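Local coordinates for putative methyl-accepting chemotaxis signal transduction protein (Campylobacter jejuni, PDB 6W3X) that probably senses amino-acid ligands such as valine in the periplasm through a tandem PDC (dCache-type) sensor and relays their binding to the chemotaxis machinery, at residues 138-143 against 158-163. Numbering follows the deposited sequence.
Sequences QYVITY and GVDIPS. With VAL (valine), chain C.
Ile141 and Ile161 form a hydrogen-bonded antiparallel pair at the middle of this ladder, with Ile141 N to Ile161 O at 2.8 Å and Ile161 N to Ile141 O at 2.9 Å. Tyr143 and Val159 make the next such pair, and at the other end Ser163 N reaches Tyr139 O (3.0 Å) from 39° above the carbonyl plane. The strands belong to the hairpin 139-149/152-162 in the central antiparallel sheet of a PDC (Cache) sensor domain, where strand 126-132 flanks one arm and strand 80-84 the other. The two faces have different work. One is largely apolar, formed by Ile141, Val159, Ile161 and the ring of Tyr143, and helix 4-48 covers the last three; CE1 of Tyr143 meets CG1 of Ile161 at 3.8 Å, the two side chains slanting across each other, while the tyrosine OH bonds to Asn36. The opposite face lines the ligand pocket. Here Thr142 and Asp160 run alongside each other with their side chains extending in one direction. With chi1 at -61°, the hydroxyl of Thr142 stands beside its own backbone N, and OG1 donates to OD1 of Asp160 (2.6 Å) from above the carboxylate plane. Val140 packs its CG2 against CG of the same aspartate at 4.0 Å. Tyr82 and Asn80 bond to OD1 and OD2 respectively, which should restrict rotation of the carboxylate, while Tyr131, bonded to Thr142, and Asp133 also hydrogen-bond the bound valine. Asp160 takes the ligand's amino group directly: valine N donates to OD2 at 2.8 Å.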
loop_
_atom_site.group_PDB
_atom_site.type_symbol
_atom_site.label_atom_id
_atom_site.label_comp_id
_atom_site.label_asym_id
_atom_site.label_seq_id
_atom_site.Cartn_x
_atom_site.Cartn_y
_atom_site.Cartn_z
ATOM N N GLN A 138 -15.054 1.428 2.812
ATOM C CA GLN A 138 -13.970 2.281 2.295
ATOM C C GLN A 138 -12.943 1.394 1.627
ATOM O O GLN A 138 -12.802 0.219 2.009
ATOM C CB GLN A 138 -13.309 3.109 3.404
ATOM C CG GLN A 138 -14.245 4.115 4.012
ATOM C CD GLN A 138 -13.611 4.906 5.115
ATOM O OE1 GLN A 138 -12.422 5.256 5.039
ATOM N NE2 GLN A 138 -14.378 5.159 6.169
ATOM N N TYR A 139 -12.185 1.931 0.686
ATOM C CA TYR A 139 -11.080 1.193 0.074
ATOM C C TYR A 139 -9.916 1.105 1.049
ATOM O O TYR A 139 -9.508 2.134 1.626
ATOM C CB TYR A 139 -10.676 1.804 -1.259
ATOM C CG TYR A 139 -11.724 1.586 -2.316
ATOM C CD1 TYR A 139 -11.759 0.402 -3.012
ATOM C CD2 TYR A 139 -12.728 2.522 -2.550
ATOM C CE1 TYR A 139 -12.762 0.126 -3.927
ATOM C CE2 TYR A 139 -13.773 2.239 -3.415
ATOM C CZ TYR A 139 -13.779 1.058 -4.131
ATOM O OH TYR A 139 -14.842 0.850 -4.990
ATOM N N VAL A 140 -9.387 -0.098 1.234
ATOM C CA VAL A 140 -8.357 -0.381 2.235
ATOM C C VAL A 140 -7.296 -1.243 1.585
ATOM O O VAL A 140 -7.528 -1.967 0.624
ATOM C CB VAL A 140 -8.921 -1.100 3.466
ATOM C CG1 VAL A 140 -9.957 -0.229 4.148
ATOM C CG2 VAL A 140 -9.399 -2.514 3.177
ATOM N N ILE A 141 -6.103 -1.143 2.190
ATOM C CA ILE A 141 -5.030 -2.113 2.030
ATOM C C ILE A 141 -5.020 -2.881 3.341
ATOM O O ILE A 141 -4.986 -2.268 4.419
ATOM C CB ILE A 141 -3.661 -1.427 1.792
ATOM C CG1 ILE A 141 -3.749 -0.682 0.457
ATOM C CG2 ILE A 141 -2.537 -2.435 1.833
ATOM C CD1 ILE A 141 -2.655 0.358 0.266
ATOM N N THR A 142 -5.060 -4.227 3.229
ATOM C CA THR A 142 -5.042 -5.088 4.410
ATOM C C THR A 142 -3.689 -5.756 4.560
ATOM O O THR A 142 -3.141 -6.307 3.603
ATOM C CB THR A 142 -6.194 -6.122 4.366
ATOM O OG1 THR A 142 -7.445 -5.400 4.334
ATOM C CG2 THR A 142 -6.129 -7.120 5.519
ATOM N N TYR A 143 -3.206 -5.709 5.814
ATOM C CA TYR A 143 -2.035 -6.432 6.246
ATOM C C TYR A 143 -2.554 -7.563 7.134
ATOM O O TYR A 143 -3.223 -7.311 8.138
ATOM C CB TYR A 143 -1.135 -5.500 7.061
ATOM C CG TYR A 143 -0.641 -4.290 6.287
ATOM C CD1 TYR A 143 -1.519 -3.207 6.134
ATOM C CD2 TYR A 143 0.539 -4.301 5.567
ATOM C CE1 TYR A 143 -1.179 -2.112 5.361
ATOM C CE2 TYR A 143 0.869 -3.222 4.756
ATOM C CZ TYR A 143 -0.004 -2.149 4.655
ATOM O OH TYR A 143 0.341 -1.025 3.903
ATOM N N GLY A 158 -5.776 -9.229 11.054
ATOM C CA GLY A 158 -5.899 -8.281 9.945
ATOM C C GLY A 158 -5.891 -6.863 10.443
ATOM O O GLY A 158 -6.431 -6.525 11.507
ATOM N N VAL A 159 -5.274 -6.032 9.597
ATOM C CA VAL A 159 -5.199 -4.587 9.823
ATOM C C VAL A 159 -5.570 -3.865 8.539
ATOM O O VAL A 159 -4.909 -4.084 7.520
ATOM C CB VAL A 159 -3.783 -4.184 10.262
ATOM C CG1 VAL A 159 -3.646 -2.654 10.352
ATOM C CG2 VAL A 159 -3.377 -4.842 11.541
ATOM N N ASP A 160 -6.636 -3.047 8.567
ATOM C CA ASP A 160 -7.095 -2.331 7.367
ATOM C C ASP A 160 -6.699 -0.862 7.472
ATOM O O ASP A 160 -7.104 -0.176 8.429
ATOM C CB ASP A 160 -8.628 -2.381 7.242
ATOM C CG ASP A 160 -9.194 -3.759 6.950
ATOM O OD1 ASP A 160 -8.417 -4.691 6.643
ATOM O OD2 ASP A 160 -10.430 -3.850 7.060
ATOM N N ILE A 161 -5.900 -0.428 6.523
ATOM C CA ILE A 161 -5.500 0.960 6.442
ATOM C C ILE A 161 -6.155 1.558 5.163
ATOM O O ILE A 161 -6.058 0.970 4.097
ATOM C CB ILE A 161 -3.946 1.090 6.307
ATOM C CG1 ILE A 161 -3.241 0.324 7.414
ATOM C CG2 ILE A 161 -3.520 2.543 6.220
ATOM C CD1 ILE A 161 -3.499 0.829 8.800
ATOM N N PRO A 162 -6.815 2.731 5.272
ATOM C CA PRO A 162 -7.395 3.320 4.060
ATOM C C PRO A 162 -6.373 3.487 2.948
ATOM O O PRO A 162 -5.305 4.031 3.209
ATOM C CB PRO A 162 -7.929 4.652 4.559
ATOM C CG PRO A 162 -8.187 4.462 6.017
ATOM C CD PRO A 162 -7.073 3.549 6.456
ATOM N N SER A 163 -6.683 3.020 1.741
ATOM C CA SER A 163 -5.800 3.251 0.607
ATOM C C SER A 163 -5.565 4.732 0.340
ATOM O O SER A 163 -4.478 5.092 -0.119
ATOM C CB SER A 163 -6.214 2.478 -0.629
ATOM O OG SER A 163 -7.535 2.804 -0.885
HETATM N N VAL C . -11.846 -5.715 5.524
HETATM C CA VAL C . -12.291 -7.088 5.874
HETATM C C VAL C . -13.001 -7.665 4.657
HETATM O O VAL C . -13.597 -6.870 3.929
HETATM C CB VAL C . -13.260 -7.114 7.084
HETATM C CG1 VAL C . -13.431 -8.536 7.589
HETATM C CG2 VAL C . -12.764 -6.282 8.257
HETATM O OXT VAL C . -12.984 -8.886 4.467
#